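PDB 4N01: periplasmic binding protein from Veillonella parvula, which probably binds a small solute in the periplasm, perhaps a metal chelate, and presents it to a membrane transporter for uptake. Local coordinates for residues Phe57-Ala62 against Gly176-Val181; Pro207-Phe212 against Glu329-Ile334; Asn240-Leu245 against Glu257-Gln262; Asp265-Ala270 against Ile298-Glu303. All coordinates share one frame; numbering follows the deposited sequence.

In the fold
From the N terminus, interaction 1 comes first: it joins the end of strand 53-59 to the end of helix 165-178, closing a loop that holds the five-stranded parallel sheet of the first lobe. Helix 182-203 then carries the chain to the second lobe, where the other contacts lie 40 to 45 Å from interaction 1, centre to centre. Interaction 2 ties strand 209-214 to the C-terminal helix 320-332 and so encloses interactions 3 and 4, which follow in series. Interaction 3 packs a turn on helix 256-262, closing a short loop of 11 residues; interaction 4 closes one of 27, containing helix 280-290, by setting helix 299-303 against strand 266-270, the sheet neighbour of strand 209-214.

Interaction 1. Residues Phe57-Ala62 against Gly176-Val181; sequences FAVKSA and GEIFGV
V59 and I178 meet methyl to methyl, V59 CG2 standing 4.0 Å from I178 CG2, with the two side chains crossing at about a right angle. With CG1 beside the backbone N (chi1 -67°), I178 turns its CG2 branch, anti to that N, toward V59. V59 CG2 also lies 3.9 Å from I178 O, and so touches both the methyl and the carbonyl of the last helical residue. The second point of contact is A62, whose CB is 3.4 Å from F179 O and 4.2 Å from F179 CD1; the methyl approaches the ring obliquely, and the F179 side chain sets off away from residues 57-62. A62 CA adds an approach of 3.6 Å to I178 O. The join is therefore aliphatic side chains laid against the carbonyl end of a helix. That end is a Schellman motif: V181 N bonds G176 O at 2.8 Å and G180 N bonds E177 O at 3.2 Å, with G180 in positive phi as the C-prime residue. V181 is then the N-cap of helix 182-203, so the motif turns the chain from one helix into the next. Around it, V59 rests on W46 and pairs through its backbone with V44 of strand 44-50, the other strand of the antiparallel pair; I178 reaches V44 and W153, and the F179 ring meets F127 of the first-lobe parallel sheet edge-to-face.

Interaction 2. Residues Pro207-Phe212 against Glu329-Ile334; sequences PRKRVF and EEIHGI
K209 CG and I331 CG2 form the tight part of this contact at 3.7 Å, the two side chains sliding past each other in opposite directions. A bend in the lysine chain (chi2 -67°) turns its outer part aside after CG, so the aliphatic root does the packing; the same CG lies 3.9 Å from H332 CE1. I331 CG2 is wedged further, sitting over the centre of the H332 imidazole, 3.8 Å above its plane. Deeper still the fit slackens: V211 CG1 and I331 CD1 are 4.5 Å apart. Toward solvent, beside the exposed P207, the contact turns polar. P207 O lies in the imidazole plane at its edge, 3.3 Å from H332 CE1, and a water, also in that plane, links the two residues, 2.7 Å from P207 O and 2.7 Å from H332 ND1. The other ring nitrogen, NE2, is hydrogen-bonded to I236 O, so the ring is held at two corners. Strand 209-214 lies between strands 238-240 and 266-270 in the second-lobe parallel sheet; the C-terminal helix 320-332 packs on its start, I331 touching Y266 and H332 touching L203 of helix 182-203.

Interaction 3. Residues Asn240-Leu245 against Glu257-Gln262; sequences NVMSGL and ETVIAQ. With FMT (formic acid), chain H.
The carboxamide of Q262 meets V241 edge-on: NE2 gives a nearly straight hydrogen bond of 2.7 Å (175° at the hydrogen) to V241 O, which lies in the amide plane and receives the N-H on a lone pair, while the V241 side chain lies alongside the glutamine chain. On the other side of NE2 a weak bond, 3.1 Å, runs to O1 of a formic acid molecule, probably from the crystallisation liquor. At the other corner OE1 probably accepts from R210 NH2. The second flat group, the N240 amide, faces back into its own turn: its OD1 takes M242 N at 2.9 Å, the donor standing 58° out of the carbonyl plane, while ND2 is bonded to A224 O and T230 OG1. This is an Asx turn laid over a type I beta turn, N240 to S243, that takes the chain off strand 238-240 at the edge of the second-lobe parallel sheet and onto the flank of helix 256-262. A bend at chi2 (-67°) folds the Q262 chain back over V241, with V241 CB and Q262 CB 3.5 Å apart. A leucine in place of Q262 would probably leave V241 O without its donor and R210 without one of its acceptors. One turn earlier on the helix, T258 CG2 receives two neighbours: L245 CD1 reaches it tip to tip at 3.7 Å, and SE of M242, a selenomethionine doubly bent along its chain, comes in at 3.8 Å. The same SE lies 4.3 Å from V259 CG2, and F212 packs against both M242 and V259.

Interaction 4. Residues Asp265-Ala270 against Ile298-Glu303; sequences DYIIIA and ITAVKE
With CG1 anti to its carbonyl carbon (chi1 -69°) and the chain extended beyond, I267 lays CG1 3.7 Å from A300 CB and carries CD1 on to V301 CG2 at 4.0 Å. V301 holds CG1 anti to its backbone N (chi1 177°), and its other methyl, CG2, is the one that meets I267. Strand 266-270 and helix 299-303 run almost perpendicular, at 86°, with their axes 7.5 Å apart, and the small A300 permits the approach: its CB touches D265 O at 3.3 Å, and its CA makes a CH···O contact with that oxygen. Alongside, pointing the same way, D265 and T299 meet loosely, OD1 to CG2. Helix 299-303 thus packs across the start of a central strand of the second-lobe sheet, and T299 N is bonded to N263 OD1 just before that strand. A water 2.8 Å from E303 OE1 gives a weak bond to D265 OD1, linking two carboxylates whose OD1 and OE1 are 5.7 Å apart. Any repulsion between them is probably modest at that distance, and the backbone N-H of R210 on D265 OD2 may ease it. D265 O, buried here, has no hydrogen-bond partner, and A300 CA, poorly aligned, can compensate only weakly at best.

Interaction 1. Residues Phe57-Ala62 against Gly176-Val181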
loop_
_atom_site.group_PDB
_atom_site.type_symbol
_atom_site.label_atom_id
_atom_site.label_comp_id
_atom_site.label_asym_id
_atom_site.label_seq_id
_atom_site.Cartn_x
_atom_site.Cartn_y
_atom_site.Cartn_z
ATOM N N PHE A 57 -13.082 3.457 -20.044
ATOM C CA PHE A 57 -13.941 2.413 -19.480
ATOM C C PHE A 57 -15.226 3.006 -18.902
ATOM O O PHE A 57 -15.247 4.168 -18.478
ATOM C CB PHE A 57 -13.198 1.653 -18.369
ATOM C CG PHE A 57 -11.942 0.954 -18.834
ATOM C CD1 PHE A 57 -12.014 -0.283 -19.470
ATOM C CD2 PHE A 57 -10.696 1.527 -18.629
ATOM C CE1 PHE A 57 -10.858 -0.934 -19.895
ATOM C CE2 PHE A 57 -9.529 0.883 -19.048
ATOM C CZ PHE A 57 -9.609 -0.347 -19.677
ATOM N N ALA A 58 -16.292 2.209 -18.873
ATOM C CA ALA A 58 -17.547 2.631 -18.252
ATOM C C ALA A 58 -18.326 1.434 -17.733
ATOM O O ALA A 58 -18.284 0.368 -18.337
ATOM C CB ALA A 58 -18.399 3.408 -19.242
ATOM N N VAL A 59 -19.036 1.615 -16.618
ATOM C CA VAL A 59 -20.003 0.621 -16.154
ATOM C C VAL A 59 -21.308 1.290 -15.745
ATOM O O VAL A 59 -21.308 2.420 -15.259
ATOM C CB VAL A 59 -19.466 -0.232 -14.976
ATOM C CG1 VAL A 59 -18.213 -0.986 -15.395
ATOM C CG2 VAL A 59 -19.181 0.648 -13.756
ATOM N N LYS A 60 -22.417 0.594 -15.961
ATOM C CA LYS A 60 -23.732 1.089 -15.570
ATOM C C LYS A 60 -24.306 0.238 -14.442
ATOM O O LYS A 60 -25.398 0.508 -13.941
ATOM C CB LYS A 60 -24.688 1.057 -16.769
ATOM C CG LYS A 60 -24.260 1.951 -17.906
ATOM C CD LYS A 60 -24.464 1.264 -19.249
ATOM C CE LYS A 60 -25.917 1.201 -19.639
ATOM N NZ LYS A 60 -26.114 0.470 -20.927
ATOM N N SER A 61 -23.573 -0.805 -14.066
ATOM C CA SER A 61 -23.998 -1.719 -13.016
ATOM C C SER A 61 -22.756 -2.395 -12.468
ATOM O O SER A 61 -21.739 -2.483 -13.166
ATOM C CB SER A 61 -24.954 -2.772 -13.587
ATOM O OG SER A 61 -25.545 -3.539 -12.541
ATOM N N ALA A 62 -22.824 -2.873 -11.227
ATOM C CA ALA A 62 -21.638 -3.415 -10.577
ATOM C C ALA A 62 -21.121 -4.648 -11.311
ATOM O O ALA A 62 -21.907 -5.506 -11.715
ATOM C CB ALA A 62 -21.941 -3.754 -9.126
ATOM N N GLY A 176 -16.019 2.173 -4.749
ATOM C CA GLY A 176 -17.387 2.112 -4.261
ATOM C C GLY A 176 -18.397 2.476 -5.336
ATOM O O GLY A 176 -19.391 1.772 -5.511
ATOM N N GLU A 177 -18.156 3.571 -6.058
ATOM C CA GLU A 177 -19.073 3.978 -7.121
ATOM C C GLU A 177 -19.171 2.906 -8.212
ATOM O O GLU A 177 -20.264 2.592 -8.684
ATOM C CB GLU A 177 -18.641 5.323 -7.713
ATOM C CG GLU A 177 -18.798 6.487 -6.736
ATOM C CD GLU A 177 -18.172 7.784 -7.229
ATOM O OE1 GLU A 177 -17.201 7.732 -8.025
ATOM O OE2 GLU A 177 -18.640 8.867 -6.807
ATOM N N ILE A 178 -18.032 2.348 -8.612
ATOM C CA ILE A 178 -18.021 1.306 -9.646
ATOM C C ILE A 178 -18.900 0.123 -9.241
ATOM O O ILE A 178 -19.604 -0.475 -10.073
ATOM C CB ILE A 178 -16.572 0.803 -9.935
ATOM C CG1 ILE A 178 -15.731 1.912 -10.583
ATOM C CG2 ILE A 178 -16.595 -0.415 -10.859
ATOM C CD1 ILE A 178 -14.224 1.585 -10.650
ATOM N N PHE A 179 -18.896 -0.197 -7.950
ATOM C CA PHE A 179 -19.611 -1.378 -7.480
ATOM C C PHE A 179 -20.967 -1.079 -6.859
ATOM O O PHE A 179 -21.573 -1.950 -6.241
ATOM C CB PHE A 179 -18.715 -2.196 -6.535
ATOM C CG PHE A 179 -17.716 -3.046 -7.270
ATOM C CD1 PHE A 179 -18.030 -4.363 -7.604
ATOM C CD2 PHE A 179 -16.499 -2.518 -7.684
ATOM C CE1 PHE A 179 -17.127 -5.146 -8.311
ATOM C CE2 PHE A 179 -15.593 -3.288 -8.394
ATOM C CZ PHE A 179 -15.911 -4.609 -8.707
ATOM N N GLY A 180 -21.455 0.144 -7.050
ATOM C CA GLY A 180 -22.769 0.517 -6.551
ATOM C C GLY A 180 -22.877 0.535 -5.034
ATOM O O GLY A 180 -23.972 0.371 -4.490
ATOM N N VAL A 181 -21.753 0.740 -4.349
ATOM C CA VAL A 181 -21.755 0.835 -2.891
ATOM C C VAL A 181 -21.053 2.102 -2.394
ATOM O O VAL A 181 -20.291 2.072 -1.421
ATOM C CB VAL A 181 -21.132 -0.424 -2.228
ATOM C CG1 VAL A 181 -21.980 -1.655 -2.530
ATOM C CG2 VAL A 181 -19.694 -0.639 -2.706
#

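Interaction 2. Residues Pro207-Phe212 against Glu329-Ile334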
loop_
_atom_site.group_PDB
_atom_site.type_symbol
_atom_site.label_atom_id
_atom_site.label_comp_id
_atom_site.label_asym_id
_atom_site.label_seq_id
_atom_site.Cartn_x
_atom_site.Cartn_y
_atom_site.Cartn_z
ATOM N N PRO A 207 7.216 17.864 18.910
ATOM C CA PRO A 207 8.231 18.035 17.855
ATOM C C PRO A 207 8.148 16.978 16.762
ATOM O O PRO A 207 7.829 15.820 17.049
ATOM C CB PRO A 207 9.564 17.881 18.605
ATOM C CG PRO A 207 9.213 17.175 19.897
ATOM C CD PRO A 207 7.818 17.650 20.237
ATOM N N ARG A 208 8.445 17.359 15.521
ATOM C CA ARG A 208 8.436 16.399 14.429
ATOM C C ARG A 208 9.704 15.554 14.521
ATOM O O ARG A 208 10.699 15.977 15.110
ATOM C CB ARG A 208 8.386 17.129 13.078
ATOM C CG ARG A 208 7.230 18.127 12.953
ATOM C CD ARG A 208 7.161 18.717 11.551
ATOM N NE ARG A 208 6.885 17.681 10.557
ATOM C CZ ARG A 208 5.665 17.270 10.234
ATOM N NH1 ARG A 208 4.610 17.806 10.839
ATOM N NH2 ARG A 208 5.500 16.320 9.320
ATOM N N LYS A 209 9.670 14.365 13.939
ATOM C CA LYS A 209 10.822 13.466 13.995
ATOM C C LYS A 209 11.270 13.076 12.596
ATOM O O LYS A 209 10.451 12.988 11.681
ATOM C CB LYS A 209 10.461 12.196 14.775
ATOM C CG LYS A 209 10.072 12.457 16.210
ATOM C CD LYS A 209 11.246 12.963 17.026
ATOM C CE LYS A 209 10.829 13.152 18.481
ATOM N NZ LYS A 209 11.988 13.457 19.352
ATOM N N ARG A 210 12.568 12.837 12.429
ATOM C CA ARG A 210 13.089 12.421 11.130
ATOM C C ARG A 210 13.215 10.908 11.076
ATOM O O ARG A 210 13.702 10.288 12.025
ATOM C CB ARG A 210 14.423 13.108 10.866
ATOM C CG ARG A 210 14.218 14.572 10.539
ATOM C CD ARG A 210 15.430 15.400 10.841
ATOM N NE ARG A 210 16.579 15.083 9.993
ATOM C CZ ARG A 210 16.728 15.506 8.738
ATOM N NH1 ARG A 210 15.782 16.241 8.160
ATOM N NH2 ARG A 210 17.820 15.187 8.052
ATOM N N VAL A 211 12.742 10.308 9.987
ATOM C CA VAL A 211 12.700 8.843 9.894
ATOM C C VAL A 211 13.346 8.319 8.606
ATOM O O VAL A 211 13.439 9.021 7.608
ATOM C CB VAL A 211 11.256 8.288 10.036
ATOM C CG1 VAL A 211 10.611 8.817 11.318
ATOM C CG2 VAL A 211 10.391 8.649 8.812
ATOM N N PHE A 212 13.807 7.080 8.643
ATOM C CA PHE A 212 14.359 6.429 7.467
ATOM C C PHE A 212 13.642 5.099 7.318
ATOM O O PHE A 212 13.501 4.346 8.283
ATOM C CB PHE A 212 15.866 6.211 7.650
ATOM C CG PHE A 212 16.488 5.339 6.594
ATOM C CD1 PHE A 212 16.634 5.802 5.286
ATOM C CD2 PHE A 212 16.947 4.072 6.909
ATOM C CE1 PHE A 212 17.214 4.992 4.309
ATOM C CE2 PHE A 212 17.532 3.262 5.943
ATOM C CZ PHE A 212 17.664 3.721 4.642
ATOM N N GLU A 329 2.116 6.436 18.163
ATOM C CA GLU A 329 2.301 6.147 19.572
ATOM C C GLU A 329 3.756 5.777 19.807
ATOM O O GLU A 329 4.378 6.228 20.772
ATOM C CB GLU A 329 1.353 5.031 20.030
ATOM C CG GLU A 329 -0.114 5.449 19.989
ATOM C CD GLU A 329 -1.051 4.394 20.540
ATOM O OE1 GLU A 329 -0.646 3.212 20.622
ATOM O OE2 GLU A 329 -2.197 4.753 20.894
ATOM N N GLU A 330 4.307 4.989 18.896
ATOM C CA GLU A 330 5.681 4.524 19.041
ATOM C C GLU A 330 6.723 5.624 18.829
ATOM O O GLU A 330 7.737 5.658 19.527
ATOM C CB GLU A 330 5.930 3.314 18.126
ATOM C CG GLU A 330 5.273 2.025 18.654
ATOM C CD GLU A 330 5.291 0.869 17.663
ATOM O OE1 GLU A 330 5.723 1.076 16.511
ATOM O OE2 GLU A 330 4.857 -0.247 18.033
ATOM N N ILE A 331 6.473 6.529 17.887
ATOM C CA ILE A 331 7.438 7.590 17.558
ATOM C C ILE A 331 7.370 8.754 18.542
ATOM O O ILE A 331 8.396 9.299 18.959
ATOM C CB ILE A 331 7.212 8.098 16.118
ATOM C CG1 ILE A 331 7.593 6.997 15.128
ATOM C CG2 ILE A 331 8.024 9.363 15.820
ATOM C CD1 ILE A 331 7.162 7.267 13.703
ATOM N N HIS A 332 6.157 9.101 18.953
ATOM C CA HIS A 332 5.944 10.297 19.764
ATOM C C HIS A 332 5.607 10.006 21.221
ATOM O O HIS A 332 5.498 10.930 22.025
ATOM C CB HIS A 332 4.831 11.126 19.147
ATOM C CG HIS A 332 5.181 11.694 17.802
ATOM N ND1 HIS A 332 6.067 12.735 17.647
ATOM C CD2 HIS A 332 4.754 11.364 16.560
ATOM C CE1 HIS A 332 6.170 13.032 16.358
ATOM N NE2 HIS A 332 5.388 12.215 15.682
ATOM N N GLY A 333 5.427 8.733 21.560
ATOM C CA GLY A 333 5.174 8.345 22.942
ATOM C C GLY A 333 3.810 8.752 23.472
ATOM O O GLY A 333 3.630 8.891 24.680
ATOM N N ILE A 334 2.848 8.952 22.576
ATOM C CA ILE A 334 1.484 9.270 22.983
ATOM C C ILE A 334 0.666 7.998 23.155
ATOM O O ILE A 334 1.057 6.918 22.702
ATOM C CB ILE A 334 0.739 10.122 21.927
ATOM C CG1 ILE A 334 0.576 9.332 20.620
ATOM C CG2 ILE A 334 1.450 11.424 21.682
ATOM C CD1 ILE A 334 -0.418 9.946 19.627
HETATM O O HOH W 1 7.498 14.299 19.297
#

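Interaction 3. Residues Asn240-Leu245 against Glu257-Gln262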
loop_
_atom_site.group_PDB
_atom_site.type_symbol
_atom_site.label_atom_id
_atom_site.label_comp_id
_atom_site.label_asym_id
_atom_site.label_seq_id
_atom_site.Cartn_x
_atom_site.Cartn_y
_atom_site.Cartn_z
ATOM N N ASN A 240 10.315 11.722 6.229
ATOM C CA ASN A 240 11.235 10.813 5.538
ATOM C C ASN A 240 12.513 11.527 5.104
ATOM O O ASN A 240 12.452 12.475 4.309
ATOM C CB ASN A 240 10.514 10.206 4.317
ATOM C CG ASN A 240 11.376 9.220 3.543
ATOM O OD1 ASN A 240 12.521 8.956 3.909
ATOM N ND2 ASN A 240 10.806 8.636 2.481
ATOM N N VAL A 241 13.665 11.100 5.630
ATOM C CA VAL A 241 14.915 11.815 5.334
ATOM C C VAL A 241 15.382 11.644 3.898
ATOM O O VAL A 241 16.275 12.375 3.437
ATOM C CB VAL A 241 16.082 11.420 6.282
ATOM C CG1 VAL A 241 15.762 11.828 7.726
ATOM C CG2 VAL A 241 16.359 9.931 6.187
HETATM N N MSE A 242 14.799 10.683 3.186
HETATM C CA MSE A 242 15.169 10.482 1.785
HETATM C C MSE A 242 14.291 11.312 0.837
HETATM O O MSE A 242 14.546 11.364 -0.363
HETATM C CB MSE A 242 15.134 8.991 1.393
HETATM C CG MSE A 242 16.044 8.112 2.254
HETATM SE SE MSE A 242 17.908 8.763 2.334
HETATM C CE MSE A 242 18.526 7.944 0.684
ATOM N N SER A 243 13.260 11.961 1.381
ATOM C CA SER A 243 12.405 12.840 0.579
ATOM C C SER A 243 13.018 14.238 0.472
ATOM O O SER A 243 13.808 14.642 1.327
ATOM C CB SER A 243 10.998 12.913 1.181
ATOM O OG SER A 243 10.177 13.834 0.471
ATOM N N GLY A 244 12.669 14.968 -0.586
ATOM C CA GLY A 244 13.220 16.300 -0.806
ATOM C C GLY A 244 14.656 16.271 -1.311
ATOM O O GLY A 244 15.357 17.288 -1.261
ATOM N N LEU A 245 15.107 15.112 -1.793
ATOM C CA LEU A 245 16.472 14.995 -2.336
ATOM C C LEU A 245 16.513 14.945 -3.867
ATOM O O LEU A 245 17.559 14.680 -4.460
ATOM C CB LEU A 245 17.177 13.765 -1.762
ATOM C CG LEU A 245 17.278 13.704 -0.235
ATOM C CD1 LEU A 245 18.073 12.486 0.182
ATOM C CD2 LEU A 245 17.918 14.976 0.326
ATOM N N GLU A 257 25.790 6.729 3.048
ATOM C CA GLU A 257 26.359 8.069 3.268
ATOM C C GLU A 257 25.255 9.096 3.454
ATOM O O GLU A 257 25.337 9.961 4.328
ATOM C CB GLU A 257 27.270 8.494 2.109
ATOM C CG GLU A 257 28.628 7.819 2.129
ATOM C CD GLU A 257 28.554 6.342 1.767
ATOM O OE1 GLU A 257 27.604 5.948 1.048
ATOM O OE2 GLU A 257 29.441 5.572 2.207
ATOM N N THR A 258 24.207 8.971 2.647
ATOM C CA THR A 258 23.111 9.919 2.683
ATOM C C THR A 258 22.320 9.756 3.979
ATOM O O THR A 258 21.947 10.741 4.624
ATOM C CB THR A 258 22.184 9.721 1.471
ATOM O OG1 THR A 258 22.944 9.918 0.271
ATOM C CG2 THR A 258 21.047 10.730 1.512
ATOM N N VAL A 259 22.076 8.509 4.368
ATOM C CA VAL A 259 21.356 8.234 5.606
ATOM C C VAL A 259 22.140 8.760 6.805
ATOM O O VAL A 259 21.577 9.373 7.717
ATOM C CB VAL A 259 21.138 6.732 5.773
ATOM C CG1 VAL A 259 20.302 6.449 7.026
ATOM C CG2 VAL A 259 20.469 6.166 4.516
ATOM N N ILE A 260 23.444 8.506 6.808
ATOM C CA ILE A 260 24.299 8.987 7.882
ATOM C C ILE A 260 24.262 10.518 7.981
ATOM O O ILE A 260 24.171 11.069 9.084
ATOM C CB ILE A 260 25.758 8.521 7.678
ATOM C CG1 ILE A 260 25.846 6.993 7.825
ATOM C CG2 ILE A 260 26.670 9.171 8.689
ATOM C CD1 ILE A 260 27.166 6.428 7.279
ATOM N N ALA A 261 24.333 11.197 6.836
ATOM C CA ALA A 261 24.284 12.662 6.800
ATOM C C ALA A 261 22.956 13.176 7.366
ATOM O O ALA A 261 22.911 14.181 8.074
ATOM C CB ALA A 261 24.456 13.153 5.374
ATOM N N GLN A 262 21.877 12.481 7.037
ATOM C CA GLN A 262 20.537 12.894 7.451
ATOM C C GLN A 262 20.252 12.565 8.913
ATOM O O GLN A 262 19.388 13.188 9.532
ATOM C CB GLN A 262 19.481 12.238 6.553
ATOM C CG GLN A 262 19.382 12.837 5.147
ATOM C CD GLN A 262 18.850 14.263 5.135
ATOM O OE1 GLN A 262 19.478 15.181 5.677
ATOM N NE2 GLN A 262 17.681 14.457 4.513
HETATM C C FMT H . 14.628 16.476 3.782
HETATM O O1 FMT H . 15.588 16.206 3.058
HETATM O O2 FMT H . 13.908 15.631 4.308
#

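Interaction 4. Residues Asp265-Ala270 against Ile298-Glu303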
loop_
_atom_site.group_PDB
_atom_site.type_symbol
_atom_site.label_atom_id
_atom_site.label_comp_id
_atom_site.label_asym_id
_atom_site.label_seq_id
_atom_site.Cartn_x
_atom_site.Cartn_y
_atom_site.Cartn_z
ATOM N N ASP A 265 16.046 10.060 13.368
ATOM C CA ASP A 265 15.656 9.741 14.749
ATOM C C ASP A 265 15.147 8.304 14.886
ATOM O O ASP A 265 15.367 7.656 15.913
ATOM C CB ASP A 265 14.539 10.699 15.199
ATOM C CG ASP A 265 15.006 12.141 15.265
ATOM O OD1 ASP A 265 16.028 12.389 15.929
ATOM O OD2 ASP A 265 14.366 13.024 14.638
ATOM N N TYR A 266 14.445 7.822 13.861
ATOM C CA TYR A 266 13.865 6.470 13.883
ATOM C C TYR A 266 14.161 5.762 12.580
ATOM O O TYR A 266 14.230 6.392 11.528
ATOM C CB TYR A 266 12.337 6.508 14.118
ATOM C CG TYR A 266 11.989 7.019 15.487
ATOM C CD1 TYR A 266 11.683 6.145 16.522
ATOM C CD2 TYR A 266 12.017 8.375 15.762
ATOM C CE1 TYR A 266 11.399 6.613 17.798
ATOM C CE2 TYR A 266 11.747 8.857 17.027
ATOM C CZ TYR A 266 11.442 7.972 18.041
ATOM O OH TYR A 266 11.184 8.459 19.293
ATOM N N ILE A 267 14.346 4.452 12.651
ATOM C CA ILE A 267 14.448 3.638 11.452
ATOM C C ILE A 267 13.257 2.683 11.395
ATOM O O ILE A 267 13.050 1.860 12.293
ATOM C CB ILE A 267 15.777 2.834 11.409
ATOM C CG1 ILE A 267 16.963 3.787 11.211
ATOM C CG2 ILE A 267 15.734 1.809 10.276
ATOM C CD1 ILE A 267 18.308 3.149 11.533
ATOM N N ILE A 268 12.453 2.811 10.345
ATOM C CA ILE A 268 11.264 1.995 10.201
ATOM C C ILE A 268 11.612 0.852 9.268
ATOM O O ILE A 268 12.046 1.070 8.139
ATOM C CB ILE A 268 10.103 2.828 9.604
ATOM C CG1 ILE A 268 9.711 3.958 10.566
ATOM C CG2 ILE A 268 8.900 1.944 9.311
ATOM C CD1 ILE A 268 8.836 5.062 9.909
ATOM N N ILE A 269 11.406 -0.371 9.736
ATOM C CA ILE A 269 11.906 -1.548 9.050
ATOM C C ILE A 269 10.746 -2.405 8.564
ATOM O O ILE A 269 9.886 -2.805 9.357
ATOM C CB ILE A 269 12.756 -2.403 10.015
ATOM C CG1 ILE A 269 14.040 -1.646 10.404
ATOM C CG2 ILE A 269 13.052 -3.784 9.410
ATOM C CD1 ILE A 269 14.867 -2.374 11.463
ATOM N N ALA A 270 10.726 -2.703 7.270
ATOM C CA ALA A 270 9.691 -3.575 6.720
ATOM C C ALA A 270 9.984 -5.038 7.056
ATOM O O ALA A 270 11.059 -5.560 6.753
ATOM C CB ALA A 270 9.566 -3.385 5.205
ATOM N N ILE A 298 24.573 7.054 14.038
ATOM C CA ILE A 298 23.236 7.525 13.682
ATOM C C ILE A 298 22.357 7.514 14.940
ATOM O O ILE A 298 22.361 6.537 15.697
ATOM C CB ILE A 298 22.595 6.630 12.585
ATOM C CG1 ILE A 298 23.340 6.798 11.250
ATOM C CG2 ILE A 298 21.105 6.942 12.415
ATOM C CD1 ILE A 298 22.831 5.845 10.153
ATOM N N THR A 299 21.631 8.606 15.176
ATOM C CA THR A 299 20.785 8.735 16.367
ATOM C C THR A 299 19.856 7.535 16.596
ATOM O O THR A 299 19.839 6.968 17.686
ATOM C CB THR A 299 19.944 10.019 16.299
ATOM O OG1 THR A 299 20.827 11.144 16.325
ATOM C CG2 THR A 299 19.001 10.101 17.482
ATOM N N ALA A 300 19.095 7.155 15.573
ATOM C CA ALA A 300 18.227 5.984 15.665
ATOM C C ALA A 300 18.974 4.728 16.127
ATOM O O ALA A 300 18.457 3.937 16.924
ATOM C CB ALA A 300 17.533 5.733 14.320
ATOM N N VAL A 301 20.190 4.537 15.633
ATOM C CA VAL A 301 20.954 3.358 16.006
ATOM C C VAL A 301 21.416 3.435 17.457
ATOM O O VAL A 301 21.271 2.466 18.211
ATOM C CB VAL A 301 22.170 3.164 15.064
ATOM C CG1 VAL A 301 23.004 1.974 15.511
ATOM C CG2 VAL A 301 21.690 2.966 13.624
ATOM N N LYS A 302 21.953 4.585 17.855
ATOM C CA LYS A 302 22.452 4.755 19.217
ATOM C C LYS A 302 21.333 4.608 20.230
ATOM O O LYS A 302 21.545 4.075 21.312
ATOM C CB LYS A 302 23.104 6.134 19.403
ATOM C CG LYS A 302 24.425 6.319 18.667
ATOM C CD LYS A 302 25.119 7.627 19.070
ATOM C CE LYS A 302 24.381 8.848 18.542
ATOM N NZ LYS A 302 25.167 10.101 18.765
ATOM N N GLU A 303 20.145 5.098 19.886
ATOM C CA GLU A 303 19.018 5.095 20.827
ATOM C C GLU A 303 18.118 3.865 20.687
ATOM O O GLU A 303 17.165 3.703 21.445
ATOM C CB GLU A 303 18.190 6.389 20.683
ATOM C CG GLU A 303 18.989 7.621 21.107
ATOM C CD GLU A 303 18.264 8.929 20.863
ATOM O OE1 GLU A 303 17.171 8.914 20.247
ATOM O OE2 GLU A 303 18.790 9.982 21.295
HETATM O O HOH W 2 15.509 10.521 18.691
#